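Local atomic coordinates of ArsC family reductase (Pseudomonas aeruginosa, PDB entry 1RW1), a protein that is of unproven function but, as a thioredoxin-fold member of the ArsC family, probably acts as a glutathione-dependent thiol reductase. Residues I37-E40 / H41-W45; H49-Q52 / T53-R57; R63-D66 / E67-A71; K77-E80 / L81-A84; V93-G97 / G98-V102. One frame throughout, in Å; residues are numbered along the deposited sequence. Where two conformers were deposited one is given.

In the fold
All five contacts are local, and they follow one another in series along the chain. Contacts 1 and 4 lie on helices 39-49 and 75-84, their centres about 10 Å apart, and are joined by a salt bridge between Arg39 and Glu80. Contact 2, on the short helix 51-54, packs against both of these helices. Contact 5 is the hairpin of strands 93-95 and 100-102 at one side of the mixed four-stranded sheet; Glu95 ties it to contact 1 and Thr100 to His49 of contact 2. Contact 3 lies farthest out, its centre about 29 Å from that of contact 5. Contacts 1 and 2 thus join helices 39-49 and 51-54 to the hairpin of the sheet.

Contact 1 of 5, residues I37-E40 / H41-W45; sequences IDRE and HLRRW
Asp38 and His41 meet through a single carboxylate oxygen. OD1 of Asp38 accepts from the backbone N of His41 at 3.0 Å and from ND1 of the same residue at 2.9 Å, the two donors reaching it from opposite faces of the carboxylate plane. Asp38 OD1 lies in the plane of the imidazole, but ND1 comes to it from above the carboxylate plane, and the two planes are 46° apart. What puts OD1 there is the first torsion of Asp38, with CG lodged between backbone N and carbonyl carbon (chi1 69°). A salt bridge follows one turn along the helix: Glu40 OE2 takes the N-H of Arg44 NE at 2.9 Å, and a weak bond of 3.3 Å joins Arg44 NH2 to Glu40 OE1, which also lies over one face of the His41 ring. Ile37 closes the apolar side. Its CD1 makes an off-centre CH-pi contact with the imidazole and reaches Trp45 CH2 at 3.9 Å.

Farther out, Tyr5 bonds to His41 NE2, so the imidazole is held at both nitrogens. Glu95 receives both Trp45 NE1 and Arg44 NH1. Arg39 lays CD over one face of the Arg43 guanidinium and pairs through NE with Glu80. With Asp38 at the N-cap and its carboxylate closing on His41 N, the arrangement is a classic side-chain helix cap, here at the start of helix 39-49 in a thioredoxin-like fold.

Contact 2 of 5, residues H49-Q52 / T53-R57; sequences HGWQ and TVLNR
Thr53 OG1 donates to the carbonyl O of His49 at 2.9 Å; the hydroxyl reaches back to the residue before the N-cap Gly50 and stands above the plane of its carbonyl. The O of Gly50 is gripped twice: Val54 N comes nearly in line with the carbonyl at 3.1 Å, and Thr53 N meets it at 2.9 Å from well above the plane. One residue on, Leu55 N bonds to Trp51 O at 2.9 Å. Water carries the next link, for one molecule donates to Gln52 O at 2.6 Å and accepts from Arg57 NE at 2.8 Å.

That water lies at the edge of the Arg57 guanidinium, while the Gln52 side chain covers one of its faces. The amide and guanidinium planes are stacked only 13° apart, with Gln52 CD 3.4 Å from Arg57 NH2. A chi1 of 66° holds Trp51 CG in over its own backbone and sets the indole alongside Leu55; CD2 of that leucine touches the ring edge at CE3, 3.9 Å away.

Around this short helix, Trp51 rests on Ala78 and Glu75 of helix 75-84, and Val54 touches Trp45 and Cys46 of helix 39-49 as well as Met82 of helix 75-84. His49 NE2 bonds to Thr100, tying the end of helix 39-49 to strand 100-102.

Contact 3 of 5, residues R63-D66 / E67-A71; sequences RKLD and EAQKA
Lys70 and Gln69 reach back over the residues just before their short helix, and Lys70 makes the longer reach. From its CB, 4.1 Å from Asp66 O, the chain runs fully extended. CG comes within 3.5 Å of that same Asp66 oxygen and also lies beside Leu65 CB. CD passes by the carbonyl of Leu65, and CE draws in to 3.3 Å from Leu65 O. At the tip, NZ donates to Arg63 O at 2.9 Å, approaching from above the carbonyl plane. The straight aliphatic chain thereby spans the loop from the helix back to the end of helix 60-63, and its ammonium group is held by a backbone carbonyl.

Gln69 works on a neighbouring amide. With CG beside the backbone N (chi1 -68°) and the chain extended beyond it, its OE1 accepts from Asp66 N at 2.9 Å, the N-H lying in the plane of the side-chain carbonyl and pointing at it with an angle of 161°. Leu65 CD2 packs against the same amide, 3.5 Å from OE1, and the two side chains cross at about a right angle. The turn itself is loosely bonded: Asp66 O receives weak bonds from both Gln69 N and Lys70 N.

Leu65 also rests on Gln85 and Met88, which connects this surface patch to the body of the protein, while Arg63 NE bonds to Ala58 O. The arrangement is that of a short, weakly bonded helical turn whose side chains reach back to the backbone before its first residue, on the connection that leads toward helix 75-84.

Contact 4 of 5, residues K77-E80 / L81-A84; sequences KAIE and LMLA
Leu81 and Met82 bond back to Lys77 and Ala78 in the regular i to i+4 pattern of an alpha-helix, here nearly the whole of helix 75-84. The bonds run from Leu81 N to Lys77 O at 3.2 Å, from Met82 N to Ala78 O at 3.0 Å and from Leu83 N to Ile79 O at 2.9 Å. The next one, from Ala84 N to Glu80 O, is weak as the helix nears its end.

On the buried side, selenomethionine Met82 folds back. Its chain is extended through SE and then bends at chi3 (-76°), which returns the methyl CE to the preceding turn, 3.5 Å from Ala78 O and 4.3 Å from Ala78 CB, with Ile79 CG1 at 4.4 Å. Cys46, Val54, Leu55 and Ile89 touch this side chain, and Ile79 likewise faces helix 39-49. Leu81 lays CG 3.5 Å from Lys77 O and packs on Leu65 and Met88.

Glu80 bends at chi2 and lies side by side with Leu83, both pointing the same way, while its carboxylate pairs with Arg39 through OE2. Lys77 NZ bonds to the backbone O of Asp72. Where the charged and apolar chains meet, Glu80 OE1 comes 4.1 Å from Leu83 CD2.

Contact 5 of 5, residues V93-G97 / G98-V102; sequences VLELG and GRTLV
Leu96 and Arg99 are brought together across the turn by different first torsions. Leu96 turns CG to the side remote from its carbonyl carbon (chi1 -63°); Arg99 has CG flanked by both arms of its backbone (chi1 62°), and the chain then runs extended to NE. As a result, Leu96 CD1 stands over the centre of one guanidinium face, 4.0 Å from Arg99 CZ. The same methyl touches Leu101 CG at 3.9 Å, so it packs at once against the cation and the next apolar side chain.

Behind them the backbone forms a beta hairpin, strands 93-95 and 100-102 running antiparallel at 169° and supplying two strands of the thioredoxin-like sheet. Leu94 and Leu101 are its hydrogen-bonded pair, Leu94 N giving to Leu101 O at 2.8 Å and Leu101 N returning to Leu94 O at 2.9 Å. Toward the bend, Leu96 N closes on Arg99 O at 2.9 Å, with Gly97 and Gly98 making the turn; Gly97 has a positive phi, and its backbone angles would press a CB against the preceding carbonyl.

Glu95 and Thr100, a non-hydrogen-bonded pair, lie side by side with CG and CG2 3.5 Å apart. Glu95 OE1 bonds to Tyr5 of strand 2-6, and Thr100 OG1 bonds to Glu48 of helix 39-49. Leu94 and Leu101, on the opposite face, touch Tyr109 of helix 106-113, and Leu96 touches Ala112 of that helix.

Contact 1 of 5, residues I37-E40 / H41-W45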
# COMPACT_ATOMS: atom_id res chain seq x y z
N ILE A 37 -0.64 4.78 -10.00
CA ILE A 37 0.54 4.02 -9.53
C ILE A 37 1.11 3.31 -10.76
O ILE A 37 0.43 3.17 -11.77
CB ILE A 37 0.16 3.02 -8.43
CG1 ILE A 37 1.37 2.50 -7.63
CG2 ILE A 37 -0.60 1.83 -9.04
CD1 ILE A 37 2.28 3.57 -7.03
N ASP A 38 2.35 2.84 -10.66
CA ASP A 38 2.98 2.17 -11.77
C ASP A 38 3.58 0.83 -11.35
O ASP A 38 3.68 0.49 -10.16
CB ASP A 38 4.04 3.07 -12.42
CG ASP A 38 5.25 3.28 -11.53
OD1 ASP A 38 5.34 2.75 -10.42
OD2 ASP A 38 6.25 3.86 -11.94
N ARG A 39 4.00 0.06 -12.34
CA ARG A 39 4.52 -1.27 -12.09
C ARG A 39 5.83 -1.24 -11.34
O ARG A 39 6.13 -2.17 -10.60
CB ARG A 39 4.76 -2.02 -13.38
CG ARG A 39 3.61 -2.57 -14.01
CD ARG A 39 4.03 -3.56 -15.08
NE ARG A 39 2.89 -3.92 -15.88
CZ ARG A 39 2.50 -3.26 -16.94
NH1 ARG A 39 3.19 -2.20 -17.37
NH2 ARG A 39 1.41 -3.64 -17.56
N GLU A 40 6.64 -0.21 -11.53
CA GLU A 40 7.92 -0.16 -10.87
C GLU A 40 7.74 -0.18 -9.35
O GLU A 40 8.43 -0.92 -8.64
CB GLU A 40 8.72 1.05 -11.36
CG GLU A 40 10.15 1.06 -10.86
CD GLU A 40 10.31 1.66 -9.48
OE1 GLU A 40 9.42 2.37 -9.02
OE2 GLU A 40 11.34 1.40 -8.84
N HIS A 41 6.79 0.59 -8.83
CA HIS A 41 6.50 0.58 -7.41
C HIS A 41 6.01 -0.78 -6.97
O HIS A 41 6.45 -1.33 -5.98
CB HIS A 41 5.42 1.62 -7.09
CG HIS A 41 5.97 2.96 -6.87
ND1 HIS A 41 6.16 3.89 -7.86
CD2 HIS A 41 6.38 3.53 -5.71
CE1 HIS A 41 6.61 5.00 -7.29
NE2 HIS A 41 6.80 4.79 -6.00
N LEU A 42 5.01 -1.30 -7.69
CA LEU A 42 4.40 -2.55 -7.29
C LEU A 42 5.39 -3.70 -7.27
O LEU A 42 5.35 -4.56 -6.37
CB LEU A 42 3.22 -2.89 -8.18
CG LEU A 42 2.07 -1.89 -8.11
CD1 LEU A 42 1.09 -2.14 -9.23
CD2 LEU A 42 1.37 -1.97 -6.77
N ARG A 43 6.29 -3.75 -8.25
CA ARG A 43 7.32 -4.79 -8.27
C ARG A 43 8.23 -4.71 -7.06
O ARG A 43 8.59 -5.74 -6.49
CB ARG A 43 8.16 -4.67 -9.53
CG ARG A 43 7.47 -5.14 -10.76
CD ARG A 43 8.19 -4.76 -12.03
NE ARG A 43 7.57 -5.46 -13.16
CZ ARG A 43 7.57 -5.03 -14.41
NH1 ARG A 43 8.15 -3.88 -14.73
NH2 ARG A 43 6.97 -5.75 -15.35
N ARG A 44 8.64 -3.50 -6.69
CA ARG A 44 9.51 -3.33 -5.53
C ARG A 44 8.80 -3.74 -4.24
O ARG A 44 9.39 -4.42 -3.39
CB ARG A 44 9.96 -1.87 -5.44
CG ARG A 44 11.21 -1.53 -6.15
CD ARG A 44 11.75 -0.21 -5.67
NE ARG A 44 10.89 0.90 -6.05
CZ ARG A 44 10.16 1.62 -5.21
NH1 ARG A 44 10.17 1.36 -3.91
NH2 ARG A 44 9.40 2.58 -5.68
N TRP A 45 7.55 -3.32 -4.07
CA TRP A 45 6.85 -3.64 -2.84
C TRP A 45 6.62 -5.14 -2.73
O TRP A 45 6.79 -5.73 -1.66
CB TRP A 45 5.52 -2.90 -2.81
CG TRP A 45 5.63 -1.41 -2.81
CD1 TRP A 45 6.72 -0.64 -2.51
CD2 TRP A 45 4.58 -0.50 -3.15
NE1 TRP A 45 6.40 0.70 -2.62
CE2 TRP A 45 5.08 0.81 -3.01
CE3 TRP A 45 3.24 -0.66 -3.52
CZ2 TRP A 45 4.29 1.93 -3.25
CZ3 TRP A 45 2.47 0.44 -3.76
CH2 TRP A 45 2.99 1.73 -3.62

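Contact 2 of 5, residues H49-Q52 / T53-R57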
# COMPACT_ATOMS: atom_id res chain seq x y z
N HIS A 49 7.85 -7.71 0.29
CA HIS A 49 6.81 -8.11 1.22
C HIS A 49 5.97 -9.30 0.79
O HIS A 49 5.32 -9.92 1.63
CB HIS A 49 5.84 -6.96 1.47
CG HIS A 49 6.45 -5.82 2.20
ND1 HIS A 49 6.65 -5.83 3.56
CD2 HIS A 49 6.88 -4.63 1.75
CE1 HIS A 49 7.21 -4.69 3.91
NE2 HIS A 49 7.35 -3.94 2.83
N GLY A 50 5.96 -9.61 -0.50
CA GLY A 50 5.14 -10.67 -1.04
C GLY A 50 3.82 -10.12 -1.55
O GLY A 50 3.19 -9.26 -0.93
N TRP A 51 3.38 -10.64 -2.69
CA TRP A 51 2.16 -10.13 -3.29
C TRP A 51 0.96 -10.35 -2.38
O TRP A 51 0.02 -9.57 -2.45
CB TRP A 51 1.91 -10.71 -4.69
CG TRP A 51 1.62 -12.19 -4.75
CD1 TRP A 51 2.53 -13.19 -5.01
CD2 TRP A 51 0.36 -12.85 -4.57
NE1 TRP A 51 1.91 -14.41 -5.01
CE2 TRP A 51 0.58 -14.23 -4.74
CE3 TRP A 51 -0.93 -12.40 -4.31
CZ2 TRP A 51 -0.44 -15.16 -4.62
CZ3 TRP A 51 -1.95 -13.34 -4.20
CH2 TRP A 51 -1.70 -14.70 -4.36
N GLN A 52 0.95 -11.39 -1.54
CA GLN A 52 -0.21 -11.57 -0.65
C GLN A 52 -0.27 -10.50 0.43
O GLN A 52 -1.33 -10.23 0.97
CB GLN A 52 -0.21 -12.96 -0.04
CG GLN A 52 -0.54 -14.05 -1.04
CD GLN A 52 -0.38 -15.47 -0.52
OE1 GLN A 52 0.16 -15.68 0.56
NE2 GLN A 52 -0.86 -16.43 -1.30
N THR A 53 0.87 -9.92 0.76
CA THR A 53 0.94 -8.85 1.72
C THR A 53 0.53 -7.52 1.09
O THR A 53 -0.18 -6.73 1.69
CB THR A 53 2.36 -8.79 2.26
OG1 THR A 53 2.71 -10.07 2.81
CG2 THR A 53 2.51 -7.74 3.35
N VAL A 54 0.95 -7.28 -0.14
CA VAL A 54 0.69 -6.01 -0.81
C VAL A 54 -0.74 -5.96 -1.37
O VAL A 54 -1.37 -4.91 -1.38
CB VAL A 54 1.74 -5.77 -1.91
CG1 VAL A 54 1.51 -4.45 -2.63
CG2 VAL A 54 3.13 -5.80 -1.33
N LEU A 55 -1.26 -7.08 -1.85
CA LEU A 55 -2.61 -7.15 -2.40
C LEU A 55 -3.62 -7.32 -1.28
O LEU A 55 -3.51 -8.24 -0.45
CB LEU A 55 -2.71 -8.34 -3.36
CG LEU A 55 -4.04 -8.63 -4.04
CD1 LEU A 55 -4.41 -7.52 -4.99
CD2 LEU A 55 -3.99 -9.96 -4.77
N ASN A 56 -4.62 -6.46 -1.26
CA ASN A 56 -5.69 -6.53 -0.29
C ASN A 56 -6.77 -7.52 -0.72
O ASN A 56 -7.85 -7.13 -1.15
CB ASN A 56 -6.28 -5.15 -0.07
CG ASN A 56 -7.28 -5.13 1.07
OD1 ASN A 56 -7.44 -6.13 1.79
ND2 ASN A 56 -7.97 -4.03 1.21
N ARG A 57 -6.48 -8.81 -0.59
CA ARG A 57 -7.43 -9.83 -1.01
C ARG A 57 -8.71 -9.82 -0.17
O ARG A 57 -9.74 -10.28 -0.64
CB ARG A 57 -6.79 -11.22 -0.94
CG ARG A 57 -5.76 -11.45 -2.02
CD ARG A 57 -5.30 -12.91 -2.09
NE ARG A 57 -4.57 -13.27 -0.88
CZ ARG A 57 -4.19 -14.50 -0.56
NH1 ARG A 57 -4.43 -15.51 -1.39
NH2 ARG A 57 -3.55 -14.71 0.58
O HOH W 1 -3.79 -11.21 0.88

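Contact 3 of 5, residues R63-D66 / E67-A71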
# COMPACT_ATOMS: atom_id res chain seq x y z
N ARG A 63 -12.78 -8.75 -3.86
CA ARG A 63 -13.91 -9.69 -3.74
C ARG A 63 -14.72 -9.69 -5.01
O ARG A 63 -15.24 -10.73 -5.41
CB ARG A 63 -14.83 -9.39 -2.53
CG ARG A 63 -14.27 -9.81 -1.14
CD ARG A 63 -15.13 -9.39 0.13
NE ARG A 63 -14.40 -8.42 0.95
CZ ARG A 63 -14.93 -7.33 1.49
NH1 ARG A 63 -16.22 -7.07 1.30
NH2 ARG A 63 -14.19 -6.50 2.24
N LYS A 64 -14.83 -8.52 -5.63
CA LYS A 64 -15.70 -8.33 -6.80
C LYS A 64 -15.11 -8.86 -8.11
O LYS A 64 -15.81 -8.92 -9.10
CB LYS A 64 -16.04 -6.84 -6.97
CG LYS A 64 -17.10 -6.29 -6.03
CD LYS A 64 -17.50 -4.85 -6.38
CE LYS A 64 -18.57 -4.32 -5.40
NZ LYS A 64 -18.19 -3.04 -4.77
N LEU A 65 -13.83 -9.21 -8.17
CA LEU A 65 -13.24 -9.69 -9.42
C LEU A 65 -13.92 -10.95 -9.94
O LEU A 65 -14.54 -11.68 -9.17
CB LEU A 65 -11.77 -9.99 -9.23
CG LEU A 65 -10.86 -8.78 -8.95
CD1 LEU A 65 -9.47 -9.24 -8.59
CD2 LEU A 65 -10.82 -7.80 -10.11
N ASP A 66 -13.79 -11.17 -11.24
CA ASP A 66 -14.30 -12.39 -11.87
C ASP A 66 -13.41 -13.58 -11.55
O ASP A 66 -12.27 -13.43 -11.12
CB ASP A 66 -14.34 -12.25 -13.40
CG ASP A 66 -15.18 -11.07 -13.86
OD1 ASP A 66 -15.94 -10.52 -13.05
OD2 ASP A 66 -15.13 -10.64 -15.04
N GLU A 67 -13.94 -14.75 -11.84
CA GLU A 67 -13.27 -16.00 -11.49
C GLU A 67 -11.89 -16.11 -12.11
O GLU A 67 -10.91 -16.47 -11.42
CB GLU A 67 -14.14 -17.19 -11.90
CG GLU A 67 -14.27 -18.25 -10.83
CD GLU A 67 -15.25 -19.35 -11.20
OE1 GLU A 67 -14.80 -20.43 -11.64
OE2 GLU A 67 -16.47 -19.13 -11.04
N ALA A 68 -11.81 -15.83 -13.40
CA ALA A 68 -10.56 -15.96 -14.12
C ALA A 68 -9.51 -15.03 -13.53
O ALA A 68 -8.33 -15.34 -13.55
CB ALA A 68 -10.76 -15.65 -15.60
N GLN A 69 -9.94 -13.88 -13.00
CA GLN A 69 -9.02 -12.88 -12.51
C GLN A 69 -8.40 -13.28 -11.18
O GLN A 69 -7.31 -12.83 -10.85
CB GLN A 69 -9.72 -11.53 -12.36
CG GLN A 69 -10.14 -10.87 -13.67
CD GLN A 69 -10.88 -9.59 -13.40
OE1 GLN A 69 -11.99 -9.62 -12.87
NE2 GLN A 69 -10.24 -8.46 -13.69
N LYS A 70 -9.09 -14.13 -10.42
CA LYS A 70 -8.61 -14.56 -9.12
C LYS A 70 -7.81 -15.86 -9.19
O LYS A 70 -7.23 -16.26 -8.21
CB LYS A 70 -9.78 -14.77 -8.16
CG LYS A 70 -10.69 -13.59 -7.98
CD LYS A 70 -11.79 -13.93 -6.97
CE LYS A 70 -12.64 -12.75 -6.65
NZ LYS A 70 -13.65 -13.09 -5.63
N ALA A 71 -7.81 -16.51 -10.34
CA ALA A 71 -7.22 -17.85 -10.47
C ALA A 71 -5.69 -17.88 -10.52
O ALA A 71 -5.06 -17.06 -11.19
CB ALA A 71 -7.79 -18.53 -11.70

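Contact 4 of 5, residues K77-E80 / L81-A84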
# COMPACT_ATOMS: atom_id res chain seq x y z
N LYS A 77 0.86 -11.76 -11.84
CA LYS A 77 -0.56 -11.57 -12.02
C LYS A 77 -1.14 -10.56 -11.02
O LYS A 77 -1.99 -9.74 -11.37
CB LYS A 77 -1.30 -12.90 -11.93
CG LYS A 77 -0.99 -13.87 -13.06
CD LYS A 77 -1.70 -15.19 -12.86
CE LYS A 77 -1.44 -16.17 -14.00
NZ LYS A 77 -2.06 -17.50 -13.73
N ALA A 78 -0.70 -10.64 -9.78
CA ALA A 78 -1.15 -9.72 -8.75
C ALA A 78 -0.79 -8.29 -9.10
O ALA A 78 -1.58 -7.36 -8.90
CB ALA A 78 -0.55 -10.12 -7.39
N ILE A 79 0.42 -8.09 -9.62
CA ILE A 79 0.84 -6.76 -10.00
C ILE A 79 -0.07 -6.20 -11.09
O ILE A 79 -0.46 -5.02 -11.04
CB ILE A 79 2.33 -6.79 -10.42
CG1 ILE A 79 3.22 -6.96 -9.18
CG2 ILE A 79 2.69 -5.52 -11.20
CD1 ILE A 79 4.67 -7.24 -9.50
N GLU A 80 -0.44 -7.00 -12.08
CA GLU A 80 -1.33 -6.49 -13.11
C GLU A 80 -2.68 -6.08 -12.55
O GLU A 80 -3.25 -5.08 -13.00
CB GLU A 80 -1.52 -7.50 -14.26
CG GLU A 80 -0.23 -7.77 -15.03
CD GLU A 80 0.44 -6.50 -15.53
OE1 GLU A 80 -0.17 -5.77 -16.33
OE2 GLU A 80 1.56 -6.20 -15.08
N LEU A 81 -3.21 -6.83 -11.60
CA LEU A 81 -4.49 -6.47 -10.99
C LEU A 81 -4.40 -5.13 -10.27
O LEU A 81 -5.27 -4.26 -10.41
CB LEU A 81 -4.94 -7.55 -10.01
CG LEU A 81 -5.30 -8.91 -10.58
CD1 LEU A 81 -5.64 -9.87 -9.45
CD2 LEU A 81 -6.45 -8.81 -11.57
N MSE A 82 -3.36 -4.96 -9.47
CA MSE A 82 -3.18 -3.72 -8.71
C MSE A 82 -2.88 -2.51 -9.57
O MSE A 82 -3.26 -1.39 -9.23
CB MSE A 82 -2.08 -3.91 -7.67
CG MSE A 82 -2.48 -4.89 -6.59
SE MSE A 82 -1.16 -5.06 -5.12
CE MSE A 82 0.17 -6.14 -6.07
N LEU A 83 -2.19 -2.74 -10.68
CA LEU A 83 -1.82 -1.66 -11.58
C LEU A 83 -3.08 -1.02 -12.15
O LEU A 83 -3.19 0.21 -12.21
CB LEU A 83 -0.95 -2.23 -12.71
CG LEU A 83 -0.50 -1.23 -13.77
CD1 LEU A 83 0.35 -0.13 -13.17
CD2 LEU A 83 0.23 -1.96 -14.83
N ALA A 84 -4.03 -1.85 -12.59
CA ALA A 84 -5.25 -1.31 -13.18
C ALA A 84 -6.20 -0.76 -12.13
O ALA A 84 -6.96 0.17 -12.42
CB ALA A 84 -5.95 -2.36 -13.98

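Contact 5 of 5, residues V93-G97 / G98-V102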
# COMPACT_ATOMS: atom_id res chain seq x y z
N VAL A 93 1.14 2.22 2.24
CA VAL A 93 2.54 1.83 2.09
C VAL A 93 3.36 3.04 2.50
O VAL A 93 3.05 4.16 2.09
CB VAL A 93 2.90 1.35 0.68
CG1 VAL A 93 4.38 1.01 0.58
CG2 VAL A 93 2.05 0.16 0.28
N LEU A 94 4.38 2.83 3.33
CA LEU A 94 5.23 3.92 3.79
C LEU A 94 6.66 3.58 3.40
O LEU A 94 7.21 2.57 3.87
CB LEU A 94 5.12 4.10 5.29
CG LEU A 94 6.07 5.14 5.92
CD1 LEU A 94 5.85 6.54 5.37
CD2 LEU A 94 5.89 5.13 7.43
N GLU A 95 7.25 4.42 2.55
CA GLU A 95 8.64 4.28 2.11
C GLU A 95 9.55 5.05 3.05
O GLU A 95 9.38 6.24 3.25
CB GLU A 95 8.76 4.70 0.65
CG GLU A 95 8.13 3.65 -0.25
CD GLU A 95 8.29 3.96 -1.71
OE1 GLU A 95 8.56 5.14 -2.05
OE2 GLU A 95 8.16 3.03 -2.51
N LEU A 96 10.50 4.32 3.62
CA LEU A 96 11.39 4.82 4.65
C LEU A 96 12.81 5.08 4.13
O LEU A 96 13.66 5.58 4.86
CB LEU A 96 11.48 3.81 5.79
CG LEU A 96 10.18 3.55 6.53
CD1 LEU A 96 10.29 2.30 7.38
CD2 LEU A 96 9.78 4.75 7.36
N GLY A 97 13.07 4.72 2.89
CA GLY A 97 14.40 4.84 2.33
C GLY A 97 14.88 3.49 1.85
O GLY A 97 14.75 3.15 0.68
N GLY A 98 15.42 2.68 2.75
CA GLY A 98 15.88 1.36 2.36
C GLY A 98 14.79 0.30 2.39
O GLY A 98 15.02 -0.84 1.95
N ARG A 99 13.61 0.64 2.89
CA ARG A 99 12.57 -0.35 3.08
C ARG A 99 11.22 0.31 3.25
O ARG A 99 11.12 1.53 3.30
CB ARG A 99 12.90 -1.21 4.30
CG ARG A 99 12.98 -0.47 5.61
CD ARG A 99 13.24 -1.41 6.80
NE ARG A 99 13.16 -0.73 8.09
CZ ARG A 99 12.15 -0.83 8.94
NH1 ARG A 99 11.09 -1.59 8.66
NH2 ARG A 99 12.19 -0.16 10.09
N THR A 100 10.19 -0.53 3.31
CA THR A 100 8.83 -0.03 3.38
C THR A 100 8.04 -0.76 4.46
O THR A 100 8.35 -1.90 4.82
CB THR A 100 8.08 -0.16 2.04
OG1 THR A 100 7.96 -1.53 1.67
CG2 THR A 100 8.85 0.48 0.92
N LEU A 101 7.00 -0.08 4.95
CA LEU A 101 6.01 -0.69 5.81
C LEU A 101 4.68 -0.76 5.06
O LEU A 101 4.28 0.21 4.42
CB LEU A 101 5.82 0.11 7.09
CG LEU A 101 7.03 0.17 8.01
CD1 LEU A 101 6.79 1.10 9.18
CD2 LEU A 101 7.40 -1.22 8.51
N VAL A 102 4.01 -1.89 5.15
CA VAL A 102 2.71 -2.10 4.54
C VAL A 102 1.68 -2.30 5.65
O VAL A 102 1.86 -3.13 6.53
CB VAL A 102 2.72 -3.32 3.61
CG1 VAL A 102 1.33 -3.54 2.98
CG2 VAL A 102 3.76 -3.16 2.52